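Local coordinates for protein GphF Dehydratase 1 (Archangium violaceum, PDB 6MBF) that probably dehydrates a polyketide intermediate bound to its synthase and rearranges the resulting olefin during gephyronic acid biosynthesis, at residues R24-T29 with L95-E100; L50-L55 with A201-C206; M57-A62 with L74-V79; R103-S108 with H123-I128; C229-L234 with S276-Q281. All coordinates share one frame; numbering follows the deposited sequence.

Contact 1 (R24-T29 with L95-E100); sequences RCFTGT and LRLRSE
F26 and L97 are a hydrogen-bonded pair on two antiparallel strands near the edge of the N-terminal hotdog sheet. The two backbones grip each other in both directions, F26 N giving a nearly straight bond to L97 O (2.8 Å) and L97 N returning one to F26 O (3.1 Å). R24 with S99 and G28 with L95 repeat this pattern, while C25–R98 and T27–R96 are the non-hydrogen-bonded pairs between them. On the face of F26, the phenyl ring lies beside the L97 side chain and points the same way, with F26 CD2 4.2 Å from L97 CD2 and L97 O at the ring edge. The other face is more polar. With T27 OG1 anti to the backbone N (chi1 -168°), the hydroxyl donates to L95 O at 3.1 Å from a position tilted out of the carbonyl plane; G28 N reaches the same oxygen at 3.0 Å, which doubles the grip on it. C25 SG rests 3.7 Å from R96 CG, on the aliphatic part of an arginine whose guanidinium leads on to E117 and W120. Strand 93-100 has strand 103-109 on its other edge, and helix 52-65 covers the F26 and L97 face through A61 and L65.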
# COMPACT_ATOMS: atom_id res chain seq x y z
N ARG A 24 18.98 9.94 8.65
CA ARG A 24 18.06 9.35 9.61
C ARG A 24 17.82 7.90 9.26
O ARG A 24 17.88 7.50 8.09
CB ARG A 24 16.73 10.11 9.61
CG ARG A 24 16.86 11.62 9.53
CD ARG A 24 17.29 12.21 10.85
NE ARG A 24 16.88 13.61 10.99
CZ ARG A 24 17.69 14.65 10.82
NH1 ARG A 24 18.96 14.46 10.52
NH2 ARG A 24 17.22 15.89 10.98
N CYS A 25 17.49 7.09 10.27
CA CYS A 25 17.33 5.67 10.03
C CYS A 25 16.37 5.05 11.04
O CYS A 25 16.45 5.33 12.24
CB CYS A 25 18.69 4.95 10.09
SG CYS A 25 18.60 3.17 9.71
N PHE A 26 15.47 4.22 10.53
CA PHE A 26 14.62 3.36 11.34
C PHE A 26 14.96 1.91 11.03
O PHE A 26 15.31 1.57 9.90
CB PHE A 26 13.11 3.58 11.05
CG PHE A 26 12.62 4.99 11.33
CD1 PHE A 26 12.02 5.31 12.54
CD2 PHE A 26 12.72 5.97 10.35
CE1 PHE A 26 11.56 6.60 12.78
CE2 PHE A 26 12.27 7.26 10.59
CZ PHE A 26 11.68 7.57 11.81
N THR A 27 14.85 1.05 12.04
CA THR A 27 15.04 -0.37 11.76
C THR A 27 14.14 -1.20 12.66
O THR A 27 13.82 -0.82 13.79
CB THR A 27 16.51 -0.79 11.94
OG1 THR A 27 16.69 -2.10 11.40
CG2 THR A 27 16.88 -0.80 13.41
N GLY A 28 13.74 -2.36 12.14
CA GLY A 28 12.94 -3.28 12.91
C GLY A 28 13.05 -4.65 12.29
O GLY A 28 13.80 -4.87 11.34
N THR A 29 12.29 -5.58 12.86
CA THR A 29 12.20 -6.94 12.38
C THR A 29 10.74 -7.28 12.12
O THR A 29 9.87 -6.96 12.94
CB THR A 29 12.80 -7.93 13.39
OG1 THR A 29 14.20 -7.66 13.55
CG2 THR A 29 12.62 -9.36 12.91
N LEU A 95 14.09 -5.01 8.52
CA LEU A 95 13.60 -3.93 7.67
C LEU A 95 14.28 -2.63 8.07
O LEU A 95 14.52 -2.39 9.25
CB LEU A 95 12.09 -3.75 7.79
CG LEU A 95 11.13 -4.61 6.99
CD1 LEU A 95 9.76 -3.97 7.06
CD2 LEU A 95 11.59 -4.75 5.55
N ARG A 96 14.56 -1.79 7.08
CA ARG A 96 15.26 -0.54 7.32
C ARG A 96 14.70 0.54 6.41
O ARG A 96 14.58 0.31 5.21
CB ARG A 96 16.77 -0.69 7.08
CG ARG A 96 17.59 0.57 7.28
CD ARG A 96 19.06 0.33 6.91
NE ARG A 96 19.25 0.27 5.46
CZ ARG A 96 20.36 -0.16 4.87
NH1 ARG A 96 21.40 -0.57 5.59
NH2 ARG A 96 20.44 -0.19 3.55
N LEU A 97 14.35 1.69 6.98
CA LEU A 97 14.07 2.88 6.20
C LEU A 97 15.12 3.91 6.56
O LEU A 97 15.27 4.27 7.73
CB LEU A 97 12.66 3.42 6.47
CG LEU A 97 12.22 4.62 5.61
CD1 LEU A 97 10.69 4.63 5.44
CD2 LEU A 97 12.68 5.98 6.16
N ARG A 98 15.85 4.38 5.55
CA ARG A 98 16.84 5.43 5.74
C ARG A 98 16.43 6.65 4.94
O ARG A 98 15.79 6.54 3.89
CB ARG A 98 18.24 4.95 5.34
CG ARG A 98 18.44 4.72 3.86
CD ARG A 98 19.79 4.07 3.58
NE ARG A 98 20.10 4.06 2.15
CZ ARG A 98 21.11 3.38 1.63
NH1 ARG A 98 21.89 2.65 2.41
NH2 ARG A 98 21.34 3.41 0.32
N SER A 99 16.79 7.82 5.45
CA SER A 99 16.35 9.07 4.86
C SER A 99 17.46 10.09 4.95
O SER A 99 18.20 10.13 5.94
CB SER A 99 15.10 9.60 5.58
OG SER A 99 14.64 10.80 4.99
N GLU A 100 17.60 10.89 3.90
CA GLU A 100 18.42 12.10 3.96
C GLU A 100 17.71 13.16 3.15
O GLU A 100 17.22 12.89 2.04
CB GLU A 100 19.85 11.87 3.47
CG GLU A 100 19.99 11.25 2.11
CD GLU A 100 21.44 11.19 1.66
OE1 GLU A 100 21.72 11.60 0.51
OE2 GLU A 100 22.30 10.74 2.45

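Contact 2 (L50-L55 with A201-C206); sequences LGVTYL and ALLDAC
L50 and D204 cross at about a right angle, the leucine presenting its branched end to the carboxylate. L50 CD1 lies 3.6 Å from D204 OD1 and L50 CD2 3.7 Å from the same oxygen, so both methyls pack on one side-chain atom. D204 CG stands anti to the backbone N (chi1 171°), which brings the carboxylate out beside this leucine. V52 meets the helix with both branches: V52 CG2 reaches D204 CB at 4.0 Å, again nearly perpendicular, whereas V52 CG1 slants across L203 and lies 3.8 Å from L203 CD2. That same L203 methyl receives L55 CD1 at 3.8 Å, also at about a right angle, and so touches two residues about one turn apart on helix 52-65. Close by, T53 OG1 and T53 N both donate to L50 O, bracing the turn that carries L50. D204 belongs to the stretch HPALLDACFQ, a sequence signature of polyketide synthase dehydratases; D204 OD1 is hydrogen-bonded to the Y162 hydroxyl and D204 OD2 to the Q208 amide. A magnesium ion lies about 4 Å from the L50 side chain. The carboxylate therefore has polar partners elsewhere, while across this contact it meets hydrocarbon alone, in a buried boundary between the two hotdog helices.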
# COMPACT_ATOMS: atom_id res chain seq x y z
N LEU A 50 3.23 -6.95 0.50
CA LEU A 50 2.46 -6.01 -0.30
C LEU A 50 3.16 -4.66 -0.40
O LEU A 50 3.70 -4.15 0.59
CB LEU A 50 1.07 -5.81 0.30
CG LEU A 50 0.01 -6.91 0.17
CD1 LEU A 50 -1.20 -6.53 0.99
CD2 LEU A 50 -0.36 -7.08 -1.30
N GLY A 51 3.15 -4.07 -1.60
CA GLY A 51 3.75 -2.76 -1.81
C GLY A 51 3.18 -1.66 -0.93
O GLY A 51 3.89 -0.69 -0.62
N VAL A 52 1.92 -1.78 -0.51
CA VAL A 52 1.35 -0.77 0.39
C VAL A 52 2.12 -0.69 1.70
O VAL A 52 2.10 0.35 2.36
CB VAL A 52 -0.15 -1.02 0.65
CG1 VAL A 52 -0.99 -0.65 -0.57
CG2 VAL A 52 -0.42 -2.46 1.11
N THR A 53 2.81 -1.78 2.08
CA THR A 53 3.70 -1.76 3.23
C THR A 53 4.69 -0.61 3.14
O THR A 53 4.92 0.10 4.13
CB THR A 53 4.44 -3.10 3.32
OG1 THR A 53 3.48 -4.17 3.36
CG2 THR A 53 5.34 -3.15 4.55
N TYR A 54 5.27 -0.41 1.96
CA TYR A 54 6.28 0.63 1.77
C TYR A 54 5.65 2.01 1.84
O TYR A 54 6.26 2.95 2.37
CB TYR A 54 7.00 0.43 0.44
CG TYR A 54 7.48 -0.99 0.25
CD1 TYR A 54 8.21 -1.63 1.25
CD2 TYR A 54 7.19 -1.70 -0.91
CE1 TYR A 54 8.64 -2.94 1.09
CE2 TYR A 54 7.62 -3.02 -1.08
CZ TYR A 54 8.35 -3.63 -0.07
OH TYR A 54 8.78 -4.93 -0.23
N LEU A 55 4.45 2.17 1.29
CA LEU A 55 3.78 3.47 1.38
C LEU A 55 3.49 3.83 2.83
O LEU A 55 3.69 4.99 3.24
CB LEU A 55 2.48 3.44 0.57
CG LEU A 55 2.64 3.21 -0.94
CD1 LEU A 55 1.28 3.22 -1.63
CD2 LEU A 55 3.55 4.29 -1.53
N ALA A 201 -3.89 -2.84 5.18
CA ALA A 201 -5.03 -3.64 4.75
C ALA A 201 -6.09 -2.77 4.09
O ALA A 201 -6.75 -3.20 3.13
CB ALA A 201 -5.63 -4.41 5.93
N LEU A 202 -6.29 -1.56 4.62
CA LEU A 202 -7.30 -0.68 4.04
C LEU A 202 -6.86 -0.16 2.67
O LEU A 202 -7.63 -0.19 1.71
CB LEU A 202 -7.59 0.48 5.01
CG LEU A 202 -8.78 1.38 4.65
CD1 LEU A 202 -9.40 1.94 5.91
CD2 LEU A 202 -8.33 2.53 3.76
N LEU A 203 -5.62 0.32 2.55
CA LEU A 203 -5.18 0.80 1.25
C LEU A 203 -5.09 -0.33 0.23
O LEU A 203 -5.48 -0.14 -0.93
CB LEU A 203 -3.84 1.54 1.37
CG LEU A 203 -3.39 2.22 0.08
CD1 LEU A 203 -4.42 3.25 -0.39
CD2 LEU A 203 -2.01 2.86 0.27
N ASP A 204 -4.64 -1.52 0.65
CA ASP A 204 -4.66 -2.67 -0.26
C ASP A 204 -6.07 -2.96 -0.75
O ASP A 204 -6.26 -3.29 -1.93
CB ASP A 204 -4.09 -3.91 0.42
CG ASP A 204 -4.29 -5.16 -0.41
OD1 ASP A 204 -3.57 -5.34 -1.41
OD2 ASP A 204 -5.19 -5.96 -0.06
N ALA A 205 -7.07 -2.86 0.13
CA ALA A 205 -8.46 -3.07 -0.30
C ALA A 205 -8.86 -2.07 -1.38
O ALA A 205 -9.53 -2.43 -2.36
CB ALA A 205 -9.40 -2.97 0.90
N CYS A 206 -8.43 -0.81 -1.25
CA CYS A 206 -8.71 0.18 -2.29
C CYS A 206 -8.02 -0.20 -3.60
O CYS A 206 -8.62 -0.09 -4.68
CB CYS A 206 -8.27 1.57 -1.84
SG CYS A 206 -9.18 2.20 -0.40

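Contact 3 (M57-A62 with L74-V79); sequences MALAAA and LIVEDV
A58, L59 and V76 meet in a contact between a helix and a strand made by apolar side chains. A58 CB touches both valine methyls, with V76 CG2 at 3.7 Å. L59 CD2 also reaches V76 CG2 at 3.7 Å, its side chain running at about a right angle to that of the valine, so V76 CG2 is shared by two residues of the helix. V76 presents both branches because CG1 is anti to the backbone N (chi1 -167°) and CG2 beside it. The second strand residue to face the helix is L74. Its CB lies 3.8 Å from L59 CD2, the two leucines slanting past each other; L74 CD1 reaches the backbone at L59 O, 3.5 Å away, and L74 CD2 comes to 4.3 Å from A62 CB. A58 and A62 are one helical turn apart, and their short side chains let the strand approach, the local axes passing 7.7 Å apart at 131°. I75, between the two inward residues, points away from the helix to the outer side.

The next shell fixes these surfaces. A62 N donates to A58 O within the helix, while V76 pairs through its backbone with I232 and is also touched by the I232 and F104 side chains. I128 of strand 121-131 touches both A58 and A62, and L59 reaches L234. Strand 73-81 thus runs between strands 121-131 and 224-234, at the passage from the first hotdog sheet to the second, with helix 52-65 wrapped by the curved sheet.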
# COMPACT_ATOMS: atom_id res chain seq x y z
N MET A 57 5.16 2.74 5.53
CA MET A 57 6.43 3.06 6.17
C MET A 57 6.86 4.48 5.84
O MET A 57 7.35 5.21 6.72
CB MET A 57 7.49 2.05 5.75
CG MET A 57 7.24 0.65 6.32
SD MET A 57 8.35 -0.59 5.64
CE MET A 57 9.90 -0.12 6.40
N ALA A 58 6.67 4.91 4.59
CA ALA A 58 7.05 6.26 4.19
C ALA A 58 6.17 7.31 4.85
O ALA A 58 6.67 8.35 5.30
CB ALA A 58 7.02 6.38 2.67
N LEU A 59 4.85 7.08 4.90
CA LEU A 59 3.97 8.02 5.60
C LEU A 59 4.34 8.12 7.07
O LEU A 59 4.35 9.21 7.65
CB LEU A 59 2.51 7.58 5.45
CG LEU A 59 1.90 7.65 4.06
CD1 LEU A 59 0.66 6.77 4.04
CD2 LEU A 59 1.56 9.11 3.69
N ALA A 60 4.64 6.97 7.69
CA ALA A 60 5.01 6.95 9.09
C ALA A 60 6.34 7.67 9.31
O ALA A 60 6.49 8.39 10.30
CB ALA A 60 5.08 5.50 9.58
N ALA A 61 7.29 7.49 8.39
CA ALA A 61 8.55 8.23 8.48
C ALA A 61 8.32 9.72 8.30
O ALA A 61 8.92 10.53 9.01
CB ALA A 61 9.54 7.72 7.43
N ALA A 62 7.45 10.10 7.36
CA ALA A 62 7.13 11.52 7.19
C ALA A 62 6.58 12.11 8.48
O ALA A 62 6.95 13.23 8.87
CB ALA A 62 6.12 11.70 6.06
N LEU A 74 0.35 14.26 5.24
CA LEU A 74 1.57 13.51 4.99
C LEU A 74 1.63 13.16 3.51
O LEU A 74 0.63 12.74 2.92
CB LEU A 74 1.61 12.23 5.82
CG LEU A 74 1.41 12.34 7.34
CD1 LEU A 74 1.30 10.96 7.97
CD2 LEU A 74 2.56 13.11 7.94
N ILE A 75 2.80 13.31 2.90
CA ILE A 75 2.95 13.17 1.45
C ILE A 75 4.09 12.20 1.14
O ILE A 75 5.16 12.27 1.74
CB ILE A 75 3.21 14.53 0.79
CG1 ILE A 75 2.04 15.49 1.06
CG2 ILE A 75 3.42 14.36 -0.70
CD1 ILE A 75 2.44 16.96 1.03
N VAL A 76 3.84 11.30 0.19
CA VAL A 76 4.91 10.49 -0.39
C VAL A 76 4.82 10.67 -1.90
O VAL A 76 3.73 10.58 -2.47
CB VAL A 76 4.81 9.00 -0.01
CG1 VAL A 76 6.10 8.28 -0.37
CG2 VAL A 76 4.50 8.81 1.48
N GLU A 77 5.96 10.94 -2.55
CA GLU A 77 5.97 11.14 -3.99
C GLU A 77 7.07 10.30 -4.64
O GLU A 77 8.02 9.86 -3.97
CB GLU A 77 6.17 12.63 -4.35
CG GLU A 77 4.99 13.52 -4.00
CD GLU A 77 5.22 14.97 -4.36
OE1 GLU A 77 4.23 15.71 -4.53
OE2 GLU A 77 6.40 15.37 -4.49
N ASP A 78 6.93 10.09 -5.95
CA ASP A 78 8.00 9.49 -6.77
C ASP A 78 8.38 8.11 -6.27
O ASP A 78 9.56 7.78 -6.17
CB ASP A 78 9.25 10.38 -6.81
CG ASP A 78 9.07 11.64 -7.61
OD1 ASP A 78 9.77 12.63 -7.29
OD2 ASP A 78 8.26 11.65 -8.55
N VAL A 79 7.38 7.30 -5.92
CA VAL A 79 7.66 5.98 -5.34
C VAL A 79 7.94 4.99 -6.45
O VAL A 79 7.17 4.88 -7.41
CB VAL A 79 6.48 5.51 -4.47
CG1 VAL A 79 6.79 4.13 -3.87
CG2 VAL A 79 6.18 6.52 -3.38

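Contact 4 (R103-S108 with H123-I128); sequences RFEIHS and HATGRI
F104 sends its ring across to G126, its neighbour in a hydrogen-bonded pair. From CB, which faces R98 O of the adjoining strand, the side chain turns to CG between the backbone N and the carbonyl carbon (chi1 75°), a rotation that swings the ring over the opposite strand. F104 CG is 3.9 Å from G126 O. Along one flank F104 CD2 comes to 3.3 Å from the same oxygen and meets I128 CG2 at 3.8 Å; F104 CE2 then lies 3.3 Å from G126 C. Along the other, CD1 and CE1 approach G126 N, CE1 also nearing T125 C. At the tip, F104 CZ is 3.5 Å from G126 N, which sits over one ring face toward the rim. G126, having no side chain, allows the phenyl ring to lie down on the peptide, and A58 of helix 52-65 packs on the ring as well.

On the other face, E105 and T125 run side by side, with E105 CG 3.6 Å from T125 CG2. The charged ends look elsewhere: E105 to R98 and R122, R127 to D78 and E102. At the far end the H123 imidazole meets S108 OG at the ring edge; S108 OG and H123 NE2 are only 2.5 Å apart, so the details of this bond are doubtful, and either atom could donate. H123 ND1 is held by S83 O.

Backbone bonds tie F104 to G126 and I106 to A124. I106 O accepts a firm bond from H123 N and a weak one from A124 N, and H123 and A124 both facing I106 make a classic beta bulge within a long antiparallel hairpin of the N-terminal hotdog sheet.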
# COMPACT_ATOMS: atom_id res chain seq x y z
N ARG A 103 14.43 12.44 0.85
CA ARG A 103 14.41 11.17 0.13
C ARG A 103 14.59 9.98 1.07
O ARG A 103 15.41 10.02 1.99
CB ARG A 103 15.52 11.14 -0.93
CG ARG A 103 15.63 12.40 -1.76
CD ARG A 103 16.78 12.30 -2.75
NE ARG A 103 17.82 11.39 -2.27
CZ ARG A 103 18.83 11.75 -1.49
NH1 ARG A 103 18.96 13.01 -1.10
NH2 ARG A 103 19.72 10.84 -1.10
N PHE A 104 13.82 8.91 0.82
CA PHE A 104 13.85 7.72 1.66
C PHE A 104 14.16 6.50 0.80
O PHE A 104 13.94 6.48 -0.42
CB PHE A 104 12.54 7.51 2.43
CG PHE A 104 11.41 7.01 1.58
CD1 PHE A 104 11.18 5.64 1.43
CD2 PHE A 104 10.55 7.90 0.94
CE1 PHE A 104 10.14 5.18 0.64
CE2 PHE A 104 9.51 7.44 0.15
CZ PHE A 104 9.31 6.08 0.00
N GLU A 105 14.69 5.47 1.46
CA GLU A 105 14.91 4.16 0.87
C GLU A 105 14.53 3.09 1.88
O GLU A 105 14.78 3.24 3.08
CB GLU A 105 16.36 3.94 0.45
CG GLU A 105 16.90 4.88 -0.60
CD GLU A 105 18.32 4.51 -0.98
OE1 GLU A 105 19.26 5.01 -0.33
OE2 GLU A 105 18.49 3.68 -1.90
N ILE A 106 13.94 2.01 1.39
CA ILE A 106 13.56 0.88 2.22
C ILE A 106 14.30 -0.35 1.74
O ILE A 106 14.25 -0.69 0.55
CB ILE A 106 12.03 0.66 2.20
CG1 ILE A 106 11.33 1.91 2.76
CG2 ILE A 106 11.65 -0.60 2.98
CD1 ILE A 106 9.79 1.79 2.80
N HIS A 107 15.02 -1.00 2.66
CA HIS A 107 15.82 -2.19 2.39
C HIS A 107 15.45 -3.28 3.39
O HIS A 107 14.93 -3.01 4.47
CB HIS A 107 17.33 -1.93 2.53
CG HIS A 107 17.92 -1.08 1.44
ND1 HIS A 107 17.73 0.28 1.36
CD2 HIS A 107 18.76 -1.40 0.43
CE1 HIS A 107 18.40 0.76 0.33
NE2 HIS A 107 19.04 -0.24 -0.25
N SER A 108 15.76 -4.53 3.02
CA SER A 108 15.65 -5.65 3.95
C SER A 108 16.95 -6.43 3.96
O SER A 108 17.76 -6.35 3.04
CB SER A 108 14.49 -6.60 3.58
OG SER A 108 14.81 -7.36 2.43
N HIS A 123 14.10 -2.35 -1.73
CA HIS A 123 12.73 -2.67 -2.13
C HIS A 123 11.93 -1.48 -2.62
O HIS A 123 11.17 -1.62 -3.58
CB HIS A 123 11.98 -3.34 -0.97
CG HIS A 123 12.60 -4.62 -0.54
ND1 HIS A 123 12.65 -5.72 -1.37
CD2 HIS A 123 13.23 -4.97 0.60
CE1 HIS A 123 13.29 -6.70 -0.75
NE2 HIS A 123 13.65 -6.27 0.45
N ALA A 124 12.09 -0.30 -2.01
CA ALA A 124 11.27 0.84 -2.42
C ALA A 124 11.97 2.13 -2.05
O ALA A 124 12.68 2.21 -1.04
CB ALA A 124 9.88 0.81 -1.77
N THR A 125 11.76 3.15 -2.88
CA THR A 125 12.36 4.47 -2.69
C THR A 125 11.36 5.55 -3.10
O THR A 125 10.43 5.30 -3.88
CB THR A 125 13.63 4.65 -3.52
OG1 THR A 125 13.31 4.55 -4.91
CG2 THR A 125 14.67 3.57 -3.17
N GLY A 126 11.58 6.76 -2.59
CA GLY A 126 10.75 7.89 -2.96
C GLY A 126 11.12 9.10 -2.14
O GLY A 126 12.21 9.17 -1.56
N ARG A 127 10.19 10.05 -2.07
CA ARG A 127 10.39 11.29 -1.33
C ARG A 127 9.23 11.51 -0.38
O ARG A 127 8.12 11.04 -0.63
CB ARG A 127 10.52 12.48 -2.28
CG ARG A 127 11.55 12.28 -3.37
CD ARG A 127 11.42 13.34 -4.45
NE ARG A 127 12.07 12.92 -5.69
CZ ARG A 127 13.37 13.05 -5.93
NH1 ARG A 127 14.16 13.58 -5.01
NH2 ARG A 127 13.87 12.64 -7.08
N ILE A 128 9.49 12.20 0.72
CA ILE A 128 8.46 12.47 1.71
C ILE A 128 8.35 13.97 1.93
O ILE A 128 9.32 14.72 1.76
CB ILE A 128 8.70 11.74 3.05
CG1 ILE A 128 10.14 11.94 3.53
CG2 ILE A 128 8.35 10.24 2.94
CD1 ILE A 128 10.39 11.42 4.93

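Contact 5 (C229-L234 with S276-Q281); sequences CARIEL and SVDALQ
R231 extends with CG anti to the backbone N (chi1 -175°), while D278 keeps its CG beside the backbone N (chi1 -64°), and with these torsions the two side chains lie side by side, pointing the same way. The guanidinium and carboxylate planes are 24° apart, yet R231 NE stays 4.5 Å from D278 OD1, beyond a salt bridge; the closer touch is made by R231 CD, 3.9 Å from that oxygen. Each charge is paired elsewhere, R231 with E77 and D278 with R265. R231 NH2 also forms a salt bridge to E233 OE1 at 3.1 Å, the oxygen lying in the guanidinium plane but being met from above its own carboxylate plane, while E233 OE2 is paired with R131.

The strands belong to the C-terminal hotdog sheet. D278 N bonds to R231 O at 2.8 Å, and E233 and S276 exchange a mutual pair of backbone bonds. Near the corner at A230, D278 O is faced by both A230 N and R231 N through weak bonds, a classic beta bulge, and A230 CB packs against A279 CB at 3.8 Å. Beyond it A279 and L280 form a G1 bulge against strand 259-267.

On the opposite, apolar face I232 and V277 point together, I232 CD1 lying 4.0 Å from V277 CG2, while V277 CG1 takes C229 SG at 3.8 Å. L203 of helix 200-214 packs on I232, and F207 of that helix packs on L280.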
# COMPACT_ATOMS: atom_id res chain seq x y z
N CYS A 229 4.15 4.85 -7.81
CA CYS A 229 3.08 5.75 -7.40
C CYS A 229 3.63 7.17 -7.49
O CYS A 229 4.66 7.46 -6.87
CB CYS A 229 2.64 5.41 -5.98
SG CYS A 229 1.30 6.37 -5.33
N ALA A 230 2.97 8.04 -8.26
CA ALA A 230 3.46 9.41 -8.38
C ALA A 230 3.30 10.18 -7.07
O ALA A 230 4.20 10.92 -6.66
CB ALA A 230 2.76 10.15 -9.52
N ARG A 231 2.17 10.00 -6.38
CA ARG A 231 1.91 10.76 -5.16
C ARG A 231 0.83 10.08 -4.35
O ARG A 231 -0.16 9.60 -4.90
CB ARG A 231 1.48 12.19 -5.51
CG ARG A 231 1.31 13.11 -4.33
CD ARG A 231 0.94 14.49 -4.85
NE ARG A 231 0.34 15.31 -3.81
CZ ARG A 231 0.98 16.29 -3.17
NH1 ARG A 231 2.24 16.58 -3.47
NH2 ARG A 231 0.34 16.98 -2.23
N ILE A 232 1.04 10.03 -3.03
CA ILE A 232 -0.04 9.70 -2.10
C ILE A 232 -0.03 10.76 -1.01
O ILE A 232 1.03 11.13 -0.50
CB ILE A 232 0.09 8.28 -1.51
CG1 ILE A 232 -1.03 8.03 -0.50
CG2 ILE A 232 1.44 8.07 -0.85
CD1 ILE A 232 -1.17 6.57 -0.06
N GLU A 233 -1.21 11.29 -0.69
CA GLU A 233 -1.35 12.28 0.37
C GLU A 233 -2.39 11.81 1.37
O GLU A 233 -3.47 11.36 0.98
CB GLU A 233 -1.74 13.64 -0.20
CG GLU A 233 -1.82 14.72 0.84
CD GLU A 233 -1.89 16.08 0.22
OE1 GLU A 233 -2.34 16.18 -0.95
OE2 GLU A 233 -1.49 17.06 0.89
N LEU A 234 -2.06 11.89 2.66
CA LEU A 234 -2.95 11.44 3.72
C LEU A 234 -3.34 12.62 4.60
O LEU A 234 -2.47 13.34 5.11
CB LEU A 234 -2.27 10.37 4.58
CG LEU A 234 -3.10 9.75 5.71
CD1 LEU A 234 -4.28 8.93 5.16
CD2 LEU A 234 -2.22 8.87 6.59
N SER A 276 -5.43 10.68 -1.10
CA SER A 276 -5.47 10.74 -2.56
C SER A 276 -4.24 10.07 -3.13
O SER A 276 -3.12 10.28 -2.64
CB SER A 276 -5.55 12.18 -3.07
OG SER A 276 -4.42 12.91 -2.63
N VAL A 277 -4.44 9.29 -4.18
CA VAL A 277 -3.39 8.50 -4.82
C VAL A 277 -3.37 8.89 -6.30
O VAL A 277 -4.39 8.73 -6.99
CB VAL A 277 -3.61 6.99 -4.67
CG1 VAL A 277 -2.53 6.23 -5.41
CG2 VAL A 277 -3.62 6.58 -3.18
N ASP A 278 -2.24 9.41 -6.77
CA ASP A 278 -2.10 9.81 -8.17
C ASP A 278 -1.18 8.84 -8.89
O ASP A 278 -0.04 8.61 -8.45
CB ASP A 278 -1.54 11.23 -8.29
CG ASP A 278 -2.47 12.28 -7.72
OD1 ASP A 278 -1.97 13.25 -7.12
OD2 ASP A 278 -3.70 12.10 -7.85
N ALA A 279 -1.66 8.30 -10.01
CA ALA A 279 -0.85 7.48 -10.91
C ALA A 279 -0.22 6.29 -10.18
O ALA A 279 1.00 6.09 -10.18
CB ALA A 279 0.22 8.34 -11.61
N LEU A 280 -1.07 5.49 -9.54
CA LEU A 280 -0.66 4.16 -9.16
C LEU A 280 -0.34 3.37 -10.42
O LEU A 280 -1.19 3.24 -11.31
CB LEU A 280 -1.78 3.48 -8.36
CG LEU A 280 -1.55 2.01 -8.00
CD1 LEU A 280 -0.39 1.88 -7.04
CD2 LEU A 280 -2.81 1.39 -7.42
N GLN A 281 0.88 2.86 -10.53
CA GLN A 281 1.35 2.17 -11.72
C GLN A 281 1.38 0.68 -11.44
O GLN A 281 2.03 0.24 -10.48
CB GLN A 281 2.71 2.72 -12.15
CG GLN A 281 2.61 4.15 -12.69
CD GLN A 281 3.79 5.03 -12.30
OE1 GLN A 281 3.68 5.88 -11.41
NE2 GLN A 281 4.91 4.85 -12.98

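Contact 2, whose centre is about 2 Å from that of the chain, is the deepest and brings the two central helices together by hydrocarbon packing, part of it against one carboxylate. Contact 3, also formed by buried residues alone, shares helix 52-65 with it, but sets that helix against a strand. Contacts 1, 4 and 5 are strand pairings, each with an apolar inner face and a more polar outer one. Contacts 1 and 4 are neighbours in the N-terminal half, joined by the R98–E105 salt bridge; contact 5, in the C-terminal half, is only partly buried. Strand 73-81 of contact 3 lies between contacts 4 and 5, with D78 paired to R127 and E77 to R231.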